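Local coordinates for protein B-cell differentiation antigen CD72 (Mus musculus, PDB 5B1R) that acts as a B-cell co-receptor that recognises the Sm/RNP self-antigen, probably through its C-type lectin domain, and on ligand binding dampens B-cell receptor signalling by recruiting the phosphatase SHP-1, at residues A[53-58]-A[89-94]. The protein carries 2 engineered substitutions. Residues are numbered along the deposited sequence; the frame is centred on the assembly and turned at random.
Unlike the reference sequence in segment 89-94: Asp89 (reference Val), Lys90 (reference Arg), Lys93 (reference Thr).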
loop_
_atom_site.group_PDB
_atom_site.type_symbol
_atom_site.label_atom_id
_atom_site.label_comp_id
_atom_site.label_asym_id
_atom_site.label_seq_id
_atom_site.Cartn_x
_atom_site.Cartn_y
_atom_site.Cartn_z
ATOM N N VAL A 53 -7.304 -7.287 5.112
ATOM C CA VAL A 53 -5.917 -6.874 4.960
ATOM C C VAL A 53 -5.301 -6.767 6.344
ATOM O O VAL A 53 -5.959 -6.375 7.297
ATOM C CB VAL A 53 -5.823 -5.529 4.176
ATOM C CG1 VAL A 53 -6.393 -4.366 4.954
ATOM C CG2 VAL A 53 -4.407 -5.242 3.780
ATOM N N SER A 54 -4.046 -7.171 6.454
ATOM C CA SER A 54 -3.311 -7.075 7.705
ATOM C C SER A 54 -2.098 -6.194 7.450
ATOM O O SER A 54 -1.250 -6.539 6.632
ATOM C CB SER A 54 -2.845 -8.460 8.125
ATOM O OG SER A 54 -1.988 -8.362 9.242
ATOM N N LEU A 55 -2.034 -5.062 8.151
ATOM C CA LEU A 55 -0.974 -4.074 7.972
ATOM C C LEU A 55 -0.028 -4.112 9.159
ATOM O O LEU A 55 -0.460 -4.380 10.277
ATOM C CB LEU A 55 -1.583 -2.674 7.914
ATOM C CG LEU A 55 -2.673 -2.449 6.858
ATOM C CD1 LEU A 55 -3.329 -1.095 7.049
ATOM C CD2 LEU A 55 -2.083 -2.540 5.457
ATOM N N PRO A 56 1.256 -3.792 8.941
ATOM C CA PRO A 56 2.155 -3.640 10.094
ATOM C C PRO A 56 1.754 -2.421 10.918
ATOM O O PRO A 56 1.323 -1.403 10.356
ATOM C CB PRO A 56 3.532 -3.449 9.459
ATOM C CG PRO A 56 3.330 -3.278 8.056
ATOM C CD PRO A 56 1.933 -3.575 7.655
ATOM N N SER A 57 1.867 -2.522 12.237
ATOM C CA SER A 57 1.428 -1.455 13.129
ATOM C C SER A 57 2.082 -0.114 12.832
ATOM O O SER A 57 1.435 0.935 12.896
ATOM C CB SER A 57 1.720 -1.825 14.580
ATOM O OG SER A 57 1.035 -3.005 14.951
ATOM N N GLY A 58 3.380 -0.144 12.520
ATOM C CA GLY A 58 4.098 1.102 12.314
ATOM C C GLY A 58 3.537 1.886 11.148
ATOM O O GLY A 58 3.520 3.117 11.168
ATOM N N ASP A 89 -7.219 -1.729 -6.317
ATOM C CA ASP A 89 -7.396 -2.028 -4.895
ATOM C C ASP A 89 -6.872 -0.886 -4.044
ATOM O O ASP A 89 -5.731 -0.438 -4.230
ATOM C CB ASP A 89 -6.628 -3.291 -4.486
ATOM C CG ASP A 89 -7.147 -4.563 -5.132
ATOM O OD1 ASP A 89 -7.987 -4.496 -6.040
ATOM O OD2 ASP A 89 -6.672 -5.651 -4.728
ATOM N N LYS A 90 -7.685 -0.445 -3.086
ATOM C CA LYS A 90 -7.242 0.558 -2.132
ATOM C C LYS A 90 -7.648 0.099 -0.750
ATOM O O LYS A 90 -8.602 -0.653 -0.604
ATOM C CB LYS A 90 -7.842 1.927 -2.458
ATOM C CG LYS A 90 -9.338 2.019 -2.180
ATOM C CD LYS A 90 -9.971 3.288 -2.747
ATOM C CE LYS A 90 -11.352 3.524 -2.160
ATOM N NZ LYS A 90 -12.263 2.398 -2.455
ATOM N N ILE A 91 -6.932 0.549 0.271
ATOM C CA ILE A 91 -7.348 0.258 1.635
ATOM C C ILE A 91 -8.161 1.437 2.180
ATOM O O ILE A 91 -7.850 2.603 1.943
ATOM C CB ILE A 91 -6.168 -0.126 2.561
ATOM C CG1 ILE A 91 -5.104 0.979 2.620
ATOM C CG2 ILE A 91 -5.579 -1.452 2.093
ATOM C CD1 ILE A 91 -4.015 0.715 3.669
ATOM N N LYS A 92 -9.199 1.097 2.921
ATOM C CA LYS A 92 -10.128 2.083 3.461
ATOM C C LYS A 92 -10.524 1.641 4.854
ATOM O O LYS A 92 -10.671 0.441 5.115
ATOM C CB LYS A 92 -11.351 2.184 2.556
ATOM C CG LYS A 92 -12.389 3.175 3.048
ATOM C CD LYS A 92 -13.418 3.443 1.964
ATOM C CE LYS A 92 -14.411 4.539 2.360
ATOM N NZ LYS A 92 -15.179 4.997 1.175
ATOM N N LYS A 93 -10.679 2.600 5.760
ATOM C CA LYS A 93 -10.951 2.246 7.145
ATOM C C LYS A 93 -12.428 2.203 7.436
ATOM O O LYS A 93 -13.146 3.173 7.199
ATOM C CB LYS A 93 -10.264 3.195 8.133
ATOM C CG LYS A 93 -10.211 2.597 9.538
ATOM C CD LYS A 93 -9.363 3.385 10.504
ATOM C CE LYS A 93 -9.200 2.589 11.791
ATOM N NZ LYS A 93 -8.694 3.421 12.918
ATOM N N TYR A 94 -12.874 1.060 7.941
ATOM C CA TYR A 94 -14.248 0.902 8.394
ATOM C C TYR A 94 -14.261 0.705 9.894
ATOM O O TYR A 94 -13.828 -0.332 10.392
ATOM C CB TYR A 94 -14.895 -0.293 7.707
ATOM C CG TYR A 94 -15.090 -0.082 6.232
ATOM C CD1 TYR A 94 -14.088 -0.412 5.326
ATOM C CD2 TYR A 94 -16.268 0.466 5.742
ATOM C CE1 TYR A 94 -14.264 -0.214 3.974
ATOM C CE2 TYR A 94 -16.451 0.666 4.393
ATOM C CZ TYR A 94 -15.448 0.324 3.513
ATOM O OH TYR A 94 -15.630 0.522 2.164
#
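No ring or other flat group takes part where Val53 and Leu55 meet Ile91, so the contact has no faces or edges to stack and rests on branched aliphatic side chains alone. Ile91 carries one side of it and divides its branches between two partners. Its CG2 methyl meets CG1 of Val53 at 4.2 Å, with the two side chains crossing at about a right angle. The longer branch runs the other way: with CG1 set between the backbone N and the carbonyl carbon (chi1 58°) and the chain extended beyond it, CD1 reaches tip to tip toward Leu55. There it lies 3.9 Å from Leu55 CD1 and 4.2 Å from Leu55 CD2, meeting both methyls of the leucine. The backbones stay well apart, Val53 CA being 8.0 Å from Ile91 CA, and no hydrogen bond joins the two segments.

Within the C-type lectin fold, this joins the loop leading into the short helix 57-60 to the middle strand, 87-94, of the three-stranded sheet. Ile91 also touches Tyr69, Ile71 and Ile112, the last on strand 109-119 of the other sheet, while Val53 packs on Phe43. With about 110 Å² buried, the small apolar contact should contribute mainly through dispersion and the exclusion of water, and sets no precise angle between loop and strand.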